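Local coordinates for lumazine protein (Photobacterium kishitanii, PDB 3A3B) that binds lumazine or flavin ligands and, as an antenna protein, probably with a ribityllumazine cofactor, shifts luciferase emission to shorter wavelength, at residues A[11-16]-A[25-30]; A[45-50]-A[100-105]; A[69-74]-A[177-182]. All coordinates share one frame; numbering follows the deposited sequence.

Contact 1 lies toward the outside of the first barrel and joins two neighbouring strands of one hairpin. Contacts 2 and 3 are buried near the centre of the chain and join the first lumazine-binding repeat to the second. Their centres are about 7 Å apart, whereas contact 1 is centred about 17 Å from contact 2 and about 18 Å from contact 3. Contact 1 depends on backbone pairing round a bulge. Contact 2 uses a single backbone hydrogen bond beside the ribityl chain of FMN. Contact 3 relies on a side-chain amide. Contacts 2 and 3 meet directly, because Lys-103 and Gly-104 pair with Val-180 in the second barrel.

Contact 1 (A[11-16]-A[25-30]); sequences IIKKIS and GITFPK
Gly-25 O takes two backbone N-H groups from the facing strand, Lys-13 N at 2.8 Å and Lys-14 N at 3.1 Å. This is a classic beta bulge in the hairpin of strands 8-17 and 22-27. Gly-25 N returns a bond of 2.8 Å to Lys-14 O. Beyond the bulge, Ile-11 and Thr-27 form a hydrogen-bonded antiparallel pair. Ile-12 and Ile-26 form a non-hydrogen-bonded pair between them, and their side chains share the face that meets Val-81 and Phe-61.

The side chain of Thr-27 is on the other face, where Lys-13 crosses it. Lys-13 CB lies 3.5 Å from Gly-25 O and 3.7 Å from Thr-27 OG1. CG follows at 4.1 Å from the same OG1. The chain bends at chi2 and again at chi4 (-83°), which sets NZ near a water. NZ gives that water a weak bond of 3.5 Å, and the water is 2.7 Å from Thr-27 OG1.

The first barrel of the riboflavin-synthase-like fold begins with this hairpin. The bulge adds one residue on the 11-16 side, and the N-H groups of Lys-13 and Lys-14 share Gly-25 O. Main-chain bonds therefore hold the hairpin, while the exposed lysine is linked to Thr-27 loosely, through solvent.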
loop_
_atom_site.group_PDB
_atom_site.type_symbol
_atom_site.label_atom_id
_atom_site.label_comp_id
_atom_site.label_asym_id
_atom_site.label_seq_id
_atom_site.Cartn_x
_atom_site.Cartn_y
_atom_site.Cartn_z
ATOM N N ILE A 11 -8.231 -7.433 5.518
ATOM C CA ILE A 11 -7.499 -8.723 5.671
ATOM C C ILE A 11 -7.848 -9.589 4.461
ATOM O O ILE A 11 -9.035 -9.857 4.226
ATOM C CB ILE A 11 -7.879 -9.469 6.973
ATOM C CG1 ILE A 11 -7.608 -8.607 8.201
ATOM C CG2 ILE A 11 -7.163 -10.825 7.093
ATOM C CD1 ILE A 11 -6.120 -8.577 8.561
ATOM N N ILE A 12 -6.846 -9.980 3.673
ATOM C CA ILE A 12 -7.105 -10.807 2.502
ATOM C C ILE A 12 -7.745 -12.115 3.017
ATOM O O ILE A 12 -7.190 -12.775 3.895
ATOM C CB ILE A 12 -5.841 -11.121 1.709
ATOM C CG1 ILE A 12 -5.075 -9.832 1.374
ATOM C CG2 ILE A 12 -6.191 -11.997 0.462
ATOM C CD1 ILE A 12 -3.975 -9.949 0.285
ATOM N N LYS A 13 -8.945 -12.405 2.510
ATOM C CA LYS A 13 -9.754 -13.555 2.879
ATOM C C LYS A 13 -9.617 -14.640 1.810
ATOM O O LYS A 13 -9.472 -15.818 2.142
ATOM C CB LYS A 13 -11.227 -13.115 3.016
ATOM C CG LYS A 13 -12.274 -14.168 3.361
ATOM C CD LYS A 13 -12.086 -14.850 4.690
ATOM C CE LYS A 13 -13.301 -15.766 5.038
ATOM N NZ LYS A 13 -14.456 -14.991 5.653
ATOM N N LYS A 14 -9.642 -14.246 0.537
ATOM C CA LYS A 14 -9.557 -15.206 -0.558
ATOM C C LYS A 14 -8.679 -14.693 -1.700
ATOM O O LYS A 14 -8.693 -13.509 -1.995
ATOM C CB LYS A 14 -10.967 -15.558 -1.083
ATOM C CG LYS A 14 -11.000 -16.851 -1.959
ATOM C CD LYS A 14 -12.424 -17.275 -2.384
ATOM C CE LYS A 14 -12.346 -18.532 -3.246
ATOM N NZ LYS A 14 -13.513 -18.612 -4.160
ATOM N N ILE A 15 -7.897 -15.592 -2.308
ATOM C CA ILE A 15 -7.177 -15.317 -3.547
ATOM C C ILE A 15 -7.461 -16.433 -4.559
ATOM O O ILE A 15 -7.288 -17.620 -4.248
ATOM C CB ILE A 15 -5.642 -15.204 -3.355
ATOM C CG1 ILE A 15 -5.328 -14.189 -2.234
ATOM C CG2 ILE A 15 -4.971 -14.838 -4.706
ATOM C CD1 ILE A 15 -3.910 -13.708 -2.146
ATOM N N SER A 16 -7.934 -16.025 -5.738
ATOM C CA SER A 16 -8.225 -16.913 -6.878
ATOM C C SER A 16 -7.372 -16.471 -8.033
ATOM O O SER A 16 -7.373 -15.302 -8.406
ATOM C CB SER A 16 -9.689 -16.831 -7.291
ATOM O OG SER A 16 -10.498 -17.240 -6.225
ATOM N N GLY A 25 -10.416 -11.292 -2.473
ATOM C CA GLY A 25 -11.561 -11.002 -1.617
ATOM C C GLY A 25 -10.966 -10.475 -0.331
ATOM O O GLY A 25 -10.139 -11.148 0.301
ATOM N N ILE A 26 -11.326 -9.265 0.038
ATOM C CA ILE A 26 -10.688 -8.636 1.214
ATOM C C ILE A 26 -11.740 -8.285 2.247
ATOM O O ILE A 26 -12.692 -7.572 1.928
ATOM C CB ILE A 26 -9.878 -7.350 0.793
ATOM C CG1 ILE A 26 -8.808 -7.723 -0.232
ATOM C CG2 ILE A 26 -9.265 -6.647 2.059
ATOM C CD1 ILE A 26 -7.995 -6.577 -0.757
ATOM N N THR A 27 -11.562 -8.767 3.473
ATOM C CA THR A 27 -12.434 -8.413 4.608
ATOM C C THR A 27 -12.195 -6.949 5.044
ATOM O O THR A 27 -11.062 -6.586 5.403
ATOM C CB THR A 27 -12.166 -9.319 5.861
ATOM O OG1 THR A 27 -12.458 -10.671 5.533
ATOM C CG2 THR A 27 -13.019 -8.869 7.086
ATOM N N PHE A 28 -13.255 -6.146 4.993
ATOM C CA PHE A 28 -13.197 -4.715 5.287
ATOM C C PHE A 28 -13.774 -4.407 6.663
ATOM O O PHE A 28 -14.791 -5.019 7.026
ATOM C CB PHE A 28 -14.099 -3.959 4.310
ATOM C CG PHE A 28 -13.408 -3.490 3.046
ATOM C CD1 PHE A 28 -12.443 -4.251 2.435
ATOM C CD2 PHE A 28 -13.768 -2.271 2.475
ATOM C CE1 PHE A 28 -11.832 -3.818 1.235
ATOM C CE2 PHE A 28 -13.190 -1.817 1.267
ATOM C CZ PHE A 28 -12.214 -2.597 0.658
ATOM N N PRO A 29 -13.262 -3.346 7.330
ATOM C CA PRO A 29 -13.965 -2.764 8.479
ATOM C C PRO A 29 -15.314 -2.155 8.080
ATOM O O PRO A 29 -15.490 -1.749 6.937
ATOM C CB PRO A 29 -13.037 -1.636 8.985
ATOM C CG PRO A 29 -11.904 -1.533 8.051
ATOM C CD PRO A 29 -12.023 -2.623 6.977
ATOM N N LYS A 30 -16.233 -2.042 9.047
ATOM C CA LYS A 30 -17.611 -1.670 8.719
ATOM C C LYS A 30 -17.686 -0.294 8.152
ATOM O O LYS A 30 -18.353 -0.086 7.139
ATOM C CB LYS A 30 -18.542 -1.797 9.935
ATOM C CG LYS A 30 -20.039 -1.612 9.567
ATOM C CD LYS A 30 -20.889 -1.465 10.798
ATOM C CE LYS A 30 -22.345 -1.636 10.433
ATOM N NZ LYS A 30 -23.167 -1.670 11.676
HETATM O O HOH W 1 -14.805 -11.614 6.345
#

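Contact 2 (A[45-50]-A[100-105]); sequences NGCSLT and GNIKGV. With FMN (flavin mononucleotide), chain C.
The ribityl side of the flavin pocket is built here, where Ser-48 of the first repeat meets Gly-100 of the second. Ser-48 N donates to Gly-100 O at 2.9 Å. The bond is nearly straight (174°) and uses a lone pair in the carbonyl plane. Gly-100 CA also makes a C-H...O contact of 3.3 Å with Gly-46 O. Ser-48 OG lies 3.5 Å from Gly-100 CA.

Two residues on, Ile-102 packs its CG1 on Cys-47 CB at 3.7 Å, and its CD1 reaches back to Gly-46 O. The CD1 methyl gets there because CG1 stands beside the backbone N (chi1 -66°) and the chain bends at chi2 (-47°).

Each repeat forms a six-stranded antiparallel barrel of the riboflavin synthase type. Strand 47-55 belongs to the first, and residues 100-103 lead into strand 104-113 of the second. The ribityl chain of FMN spans the junction, and the flavin ring lies against strand 47-55. FMN O2' donates to Ser-48 O at 2.8 Å, and Ile-102 N donates to O4' at 3.0 Å, so both repeats bind the ribityl chain. At the ring end, Thr-50 N donates to O4 at 2.9 Å, while Leu-49 CD2 touches the pyrimidine part of the flavin near N3. Ala-66 N, Asp-62 O and Asp-64 N make further hydrogen bonds to the ligand. Gly-100 N is hydrogen-bonded to Glu-181 OE1.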
loop_
_atom_site.group_PDB
_atom_site.type_symbol
_atom_site.label_atom_id
_atom_site.label_comp_id
_atom_site.label_asym_id
_atom_site.label_seq_id
_atom_site.Cartn_x
_atom_site.Cartn_y
_atom_site.Cartn_z
ATOM N N ASN A 45 -3.393 -0.861 -0.746
ATOM C CA ASN A 45 -1.937 -0.663 -0.694
ATOM C C ASN A 45 -1.473 0.443 -1.656
ATOM O O ASN A 45 -0.414 0.324 -2.293
ATOM C CB ASN A 45 -1.177 -1.976 -0.944
ATOM C CG ASN A 45 -1.210 -2.916 0.261
ATOM O OD1 ASN A 45 -1.385 -2.497 1.409
ATOM N ND2 ASN A 45 -1.020 -4.192 -0.001
ATOM N N GLY A 46 -2.269 1.530 -1.733
ATOM C CA GLY A 46 -1.916 2.686 -2.523
ATOM C C GLY A 46 -2.242 2.518 -4.007
ATOM O O GLY A 46 -1.976 3.406 -4.783
ATOM N N CYS A 47 -2.825 1.380 -4.401
ATOM C CA CYS A 47 -3.101 1.126 -5.825
ATOM C C CYS A 47 -4.606 1.308 -6.157
ATOM O O CYS A 47 -5.471 0.754 -5.434
ATOM C CB CYS A 47 -2.600 -0.294 -6.199
ATOM S SG CYS A 47 -2.972 -0.835 -7.910
ATOM N N SER A 48 -4.931 2.080 -7.209
ATOM C CA SER A 48 -6.331 2.191 -7.650
ATOM C C SER A 48 -6.787 0.862 -8.198
ATOM O O SER A 48 -6.197 0.313 -9.170
ATOM C CB SER A 48 -6.531 3.242 -8.747
ATOM O OG SER A 48 -6.340 4.524 -8.212
ATOM N N LEU A 49 -7.865 0.372 -7.594
ATOM C CA LEU A 49 -8.520 -0.844 -8.021
ATOM C C LEU A 49 -10.010 -0.639 -7.898
ATOM O O LEU A 49 -10.492 0.123 -7.033
ATOM C CB LEU A 49 -8.158 -2.006 -7.103
ATOM C CG LEU A 49 -6.704 -2.487 -6.951
ATOM C CD1 LEU A 49 -6.704 -3.568 -5.902
ATOM C CD2 LEU A 49 -6.198 -3.017 -8.309
ATOM N N THR A 50 -10.743 -1.392 -8.706
ATOM C CA THR A 50 -12.210 -1.277 -8.791
ATOM C C THR A 50 -12.921 -2.417 -8.116
ATOM O O THR A 50 -12.632 -3.588 -8.393
ATOM C CB THR A 50 -12.629 -1.242 -10.287
ATOM O OG1 THR A 50 -11.846 -0.239 -10.949
ATOM C CG2 THR A 50 -14.091 -0.918 -10.437
ATOM N N GLY A 100 -2.773 6.848 -7.003
ATOM C CA GLY A 100 -3.118 5.443 -7.072
ATOM C C GLY A 100 -2.483 4.721 -8.240
ATOM O O GLY A 100 -2.732 3.529 -8.463
ATOM N N ASN A 101 -1.630 5.455 -8.968
ATOM C CA ASN A 101 -0.784 4.868 -10.026
ATOM C C ASN A 101 0.551 4.485 -9.399
ATOM O O ASN A 101 1.376 5.341 -9.144
ATOM C CB ASN A 101 -0.596 5.867 -11.199
ATOM C CG ASN A 101 0.102 5.223 -12.398
ATOM O OD1 ASN A 101 -0.349 4.209 -12.908
ATOM N ND2 ASN A 101 1.227 5.791 -12.813
ATOM N N ILE A 102 0.740 3.192 -9.114
ATOM C CA ILE A 102 1.958 2.701 -8.492
ATOM C C ILE A 102 3.076 2.790 -9.524
ATOM O O ILE A 102 2.922 2.284 -10.626
ATOM C CB ILE A 102 1.832 1.235 -8.008
ATOM C CG1 ILE A 102 0.803 1.094 -6.842
ATOM C CG2 ILE A 102 3.197 0.657 -7.582
ATOM C CD1 ILE A 102 0.914 2.084 -5.747
ATOM N N LYS A 103 4.209 3.368 -9.106
ATOM C CA LYS A 103 5.336 3.642 -9.992
ATOM C C LYS A 103 6.412 2.577 -9.933
ATOM O O LYS A 103 7.185 2.426 -10.890
ATOM C CB LYS A 103 5.933 4.974 -9.627
ATOM C CG LYS A 103 4.931 6.107 -9.686
ATOM C CD LYS A 103 4.320 6.368 -11.079
ATOM C CE LYS A 103 3.613 7.723 -11.047
ATOM N NZ LYS A 103 2.504 7.879 -12.072
ATOM N N GLY A 104 6.481 1.852 -8.818
ATOM C CA GLY A 104 7.326 0.658 -8.733
ATOM C C GLY A 104 7.066 -0.210 -7.520
ATOM O O GLY A 104 6.274 0.117 -6.656
ATOM N N VAL A 105 7.752 -1.327 -7.453
ATOM C CA VAL A 105 7.692 -2.220 -6.305
ATOM C C VAL A 105 9.088 -2.101 -5.694
ATOM O O VAL A 105 10.088 -2.289 -6.408
ATOM C CB VAL A 105 7.360 -3.650 -6.759
ATOM C CG1 VAL A 105 7.588 -4.680 -5.676
ATOM C CG2 VAL A 105 5.927 -3.728 -7.272
HETATM N N1 FMN C . -5.840 -2.318 -12.125
HETATM C C2 FMN C . -6.222 -3.579 -11.846
HETATM O O2 FMN C . -5.424 -4.485 -11.960
HETATM N N3 FMN C . -7.519 -3.819 -11.450
HETATM C C4 FMN C . -8.409 -2.791 -11.294
HETATM O O4 FMN C . -9.459 -3.039 -10.683
HETATM C C4A FMN C . -8.008 -1.498 -11.590
HETATM N N5 FMN C . -8.855 -0.415 -11.507
HETATM C C5A FMN C . -8.368 0.854 -11.796
HETATM C C6 FMN C . -9.230 1.933 -11.721
HETATM C C7 FMN C . -8.838 3.236 -12.013
HETATM C C7M FMN C . -9.907 4.290 -12.238
HETATM C C8 FMN C . -7.527 3.451 -12.422
HETATM C C8M FMN C . -7.121 4.842 -12.844
HETATM C C9 FMN C . -6.630 2.367 -12.523
HETATM C C9A FMN C . -7.056 1.056 -12.199
HETATM N N10 FMN C . -6.227 -0.026 -12.317
HETATM C C10 FMN C . -6.695 -1.275 -12.007
HETATM C "C1'" FMN C . -4.782 0.093 -12.757
HETATM C "C2'" FMN C . -3.796 0.144 -11.564
HETATM O "O2'" FMN C . -4.072 1.250 -10.734
HETATM C "C3'" FMN C . -2.401 0.319 -12.166
HETATM O "O3'" FMN C . -2.201 -0.794 -13.013
HETATM C "C4'" FMN C . -1.240 0.412 -11.151
HETATM O "O4'" FMN C . -1.449 1.393 -10.188
HETATM C "C5'" FMN C . -0.138 1.235 -11.791
HETATM O "O5'" FMN C . 0.699 0.398 -12.452
HETATM P P FMN C . 0.887 0.487 -14.078
HETATM O O1P FMN C . 2.142 -0.348 -14.159
HETATM O O2P FMN C . 1.029 1.890 -14.656
HETATM O O3P FMN C . -0.306 -0.199 -14.723
#

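Contact 3 (A[69-74]-A[177-182]). With FMN (flavin mononucleotide), chain C.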
loop_
_atom_site.group_PDB
_atom_site.type_symbol
_atom_site.label_atom_id
_atom_site.label_comp_id
_atom_site.label_asym_id
_atom_site.label_seq_id
_atom_site.Cartn_x
_atom_site.Cartn_y
_atom_site.Cartn_z
ATOM N N THR A 69 3.158 -5.123 -11.819
ATOM C CA THR A 69 3.748 -3.848 -11.379
ATOM C C THR A 69 3.321 -3.450 -9.956
ATOM O O THR A 69 3.414 -2.257 -9.577
ATOM C CB THR A 69 3.289 -2.756 -12.313
ATOM O OG1 THR A 69 1.862 -2.876 -12.509
ATOM C CG2 THR A 69 4.023 -2.901 -13.695
ATOM N N THR A 70 2.827 -4.436 -9.194
ATOM C CA THR A 70 2.366 -4.214 -7.816
ATOM C C THR A 70 2.688 -5.468 -7.052
ATOM O O THR A 70 3.060 -6.455 -7.649
ATOM C CB THR A 70 0.846 -3.837 -7.718
ATOM O OG1 THR A 70 0.047 -4.895 -8.248
ATOM C CG2 THR A 70 0.525 -2.531 -8.422
ATOM N N THR A 71 2.580 -5.425 -5.726
ATOM C CA THR A 71 2.857 -6.559 -4.847
ATOM C C THR A 71 1.744 -7.609 -4.791
ATOM O O THR A 71 1.947 -8.681 -4.205
ATOM C CB THR A 71 3.150 -6.056 -3.411
ATOM O OG1 THR A 71 2.016 -5.295 -2.946
ATOM C CG2 THR A 71 4.391 -5.129 -3.409
ATOM N N PHE A 72 0.578 -7.328 -5.375
ATOM C CA PHE A 72 -0.573 -8.238 -5.227
ATOM C C PHE A 72 -0.268 -9.728 -5.490
ATOM O O PHE A 72 -0.726 -10.579 -4.731
ATOM C CB PHE A 72 -1.794 -7.749 -6.022
ATOM C CG PHE A 72 -2.422 -6.523 -5.435
ATOM C CD1 PHE A 72 -3.137 -6.604 -4.236
ATOM C CD2 PHE A 72 -2.293 -5.298 -6.067
ATOM C CE1 PHE A 72 -3.690 -5.446 -3.663
ATOM C CE2 PHE A 72 -2.843 -4.146 -5.526
ATOM C CZ PHE A 72 -3.532 -4.204 -4.321
ATOM N N ARG A 73 0.542 -10.009 -6.524
ATOM C CA ARG A 73 0.949 -11.386 -6.950
ATOM C C ARG A 73 1.531 -12.182 -5.817
ATOM O O ARG A 73 1.468 -13.399 -5.816
ATOM C CB ARG A 73 2.114 -11.346 -7.952
ATOM C CG ARG A 73 1.873 -11.126 -9.411
ATOM C CD ARG A 73 3.293 -10.896 -10.072
ATOM N NE ARG A 73 4.101 -10.059 -9.170
ATOM C CZ ARG A 73 5.225 -9.390 -9.478
ATOM N NH1 ARG A 73 5.745 -9.426 -10.707
ATOM N NH2 ARG A 73 5.832 -8.660 -8.533
ATOM N N GLU A 74 2.164 -11.500 -4.879
ATOM C CA GLU A 74 2.952 -12.179 -3.860
ATOM C C GLU A 74 2.282 -12.238 -2.483
ATOM O O GLU A 74 2.746 -12.943 -1.570
ATOM C CB GLU A 74 4.319 -11.533 -3.794
ATOM C CG GLU A 74 5.236 -11.897 -4.996
ATOM C CD GLU A 74 6.696 -11.632 -4.679
ATOM O OE1 GLU A 74 6.990 -10.538 -4.134
ATOM O OE2 GLU A 74 7.542 -12.514 -4.955
ATOM N N ASP A 177 8.023 -6.719 0.028
ATOM C CA ASP A 177 7.908 -5.825 -1.105
ATOM C C ASP A 177 6.752 -4.867 -0.797
ATOM O O ASP A 177 5.834 -5.230 -0.080
ATOM C CB ASP A 177 7.643 -6.609 -2.374
ATOM C CG ASP A 177 8.905 -7.301 -2.923
ATOM O OD1 ASP A 177 10.046 -6.974 -2.515
ATOM O OD2 ASP A 177 8.719 -8.164 -3.791
ATOM N N VAL A 178 6.825 -3.657 -1.334
ATOM C CA VAL A 178 5.848 -2.605 -1.113
ATOM C C VAL A 178 5.577 -1.903 -2.435
ATOM O O VAL A 178 6.443 -1.870 -3.312
ATOM C CB VAL A 178 6.328 -1.543 -0.056
ATOM C CG1 VAL A 178 6.564 -2.201 1.294
ATOM C CG2 VAL A 178 7.611 -0.788 -0.472
ATOM N N ASN A 179 4.370 -1.365 -2.597
ATOM C CA ASN A 179 4.073 -0.502 -3.725
ATOM C C ASN A 179 4.549 0.906 -3.431
ATOM O O ASN A 179 4.199 1.478 -2.396
ATOM C CB ASN A 179 2.549 -0.476 -3.918
ATOM C CG ASN A 179 2.006 -1.820 -4.226
ATOM O OD1 ASN A 179 2.687 -2.617 -4.892
ATOM N ND2 ASN A 179 0.776 -2.117 -3.746
ATOM N N VAL A 180 5.295 1.503 -4.340
ATOM C CA VAL A 180 5.723 2.904 -4.162
ATOM C C VAL A 180 5.072 3.829 -5.196
ATOM O O VAL A 180 4.938 3.466 -6.371
ATOM C CB VAL A 180 7.284 3.067 -4.080
ATOM C CG1 VAL A 180 8.011 2.101 -4.959
ATOM C CG2 VAL A 180 7.720 4.529 -4.352
ATOM N N GLU A 181 4.626 5.003 -4.744
ATOM C CA GLU A 181 4.203 6.044 -5.651
ATOM C C GLU A 181 5.041 7.269 -5.382
ATOM O O GLU A 181 4.957 7.849 -4.292
ATOM C CB GLU A 181 2.702 6.395 -5.526
ATOM C CG GLU A 181 2.234 7.475 -6.568
ATOM C CD GLU A 181 0.734 7.837 -6.484
ATOM O OE1 GLU A 181 -0.087 7.100 -5.867
ATOM O OE2 GLU A 181 0.364 8.852 -7.087
ATOM N N THR A 182 5.847 7.628 -6.386
ATOM C CA THR A 182 6.651 8.854 -6.374
ATOM C C THR A 182 5.735 10.014 -6.765
ATOM O O THR A 182 4.819 9.836 -7.557
ATOM C CB THR A 182 7.995 8.741 -7.242
ATOM O OG1 THR A 182 7.764 8.098 -8.509
ATOM C CG2 THR A 182 9.007 7.912 -6.512
HETATM N N1 FMN C . -5.840 -2.318 -12.125
HETATM C C2 FMN C . -6.222 -3.579 -11.846
HETATM O O2 FMN C . -5.424 -4.485 -11.960
HETATM N N3 FMN C . -7.519 -3.819 -11.450
HETATM C C4 FMN C . -8.409 -2.791 -11.294
HETATM O O4 FMN C . -9.459 -3.039 -10.683
HETATM C C4A FMN C . -8.008 -1.498 -11.590
HETATM N N5 FMN C . -8.855 -0.415 -11.507
HETATM C C5A FMN C . -8.368 0.854 -11.796
HETATM C C6 FMN C . -9.230 1.933 -11.721
HETATM C C7 FMN C . -8.838 3.236 -12.013
HETATM C C7M FMN C . -9.907 4.290 -12.238
HETATM C C8 FMN C . -7.527 3.451 -12.422
HETATM C C8M FMN C . -7.121 4.842 -12.844
HETATM C C9 FMN C . -6.630 2.367 -12.523
HETATM C C9A FMN C . -7.056 1.056 -12.199
HETATM N N10 FMN C . -6.227 -0.026 -12.317
HETATM C C10 FMN C . -6.695 -1.275 -12.007
HETATM C "C1'" FMN C . -4.782 0.093 -12.757
HETATM C "C2'" FMN C . -3.796 0.144 -11.564
HETATM O "O2'" FMN C . -4.072 1.250 -10.734
HETATM C "C3'" FMN C . -2.401 0.319 -12.166
HETATM O "O3'" FMN C . -2.201 -0.794 -13.013
HETATM C "C4'" FMN C . -1.240 0.412 -11.151
HETATM O "O4'" FMN C . -1.449 1.393 -10.188
HETATM C "C5'" FMN C . -0.138 1.235 -11.791
HETATM O "O5'" FMN C . 0.699 0.398 -12.452
HETATM P P FMN C . 0.887 0.487 -14.078
HETATM O O1P FMN C . 2.142 -0.348 -14.159
HETATM O O2P FMN C . 1.029 1.890 -14.656
HETATM O O3P FMN C . -0.306 -0.199 -14.723
HETATM O O HOH W 2 -0.539 -4.718 -3.065
#
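Asn-179 turns the oxygen of its amide toward the backbone of Thr-71. Thr-71 N donates to Asn-179 OD1 at 2.9 Å, in the carbonyl plane and on a lone pair. The same oxygen lies 3.3 Å from Thr-70 CA. The two threonine side chains run at a slant to the asparagine. In Thr-71, OG1 sits between the backbone N and the carbonyl carbon (chi1 58°), which brings it up to the asparagine amide. A water joins the two groups, 2.6 Å from Thr-71 OG1 and accepting from Asn-179 ND2. That water lies 3.1 Å above the centre of the Phe-72 ring, over one face. The methyl of Thr-71, CG2, also lies against the strand, close to Val-178 N and 3.7 Å from Asp-177 CB.

Asn-179 and Asp-177 belong to strand 177-182, the last strand of the second six-stranded barrel. Residues 69-74 lie in the loop between strands 58-63 and 80-84 of the first and end in a short 3-10 turn. Asn-179 ND2 also bonds Asn-45 O, so this one amide is tied to two parts of the first repeat. At the start of the loop, Thr-69 OG1 is 3.0 Å from FMN O1P and is also hydrogen-bonded to Ala-66 O.

At the exposed end, two carboxylates meet with their planes 20° apart. Glu-74 OE1 and Asp-177 OD2 are only 3.0 Å from each other. Both are acceptors. Arg-73 NH2, 5.6 Å from Asp-177 OD2, may offset part of the charge, and a shared proton is possible. Asp-177 OD1 is bonded to Thr-107.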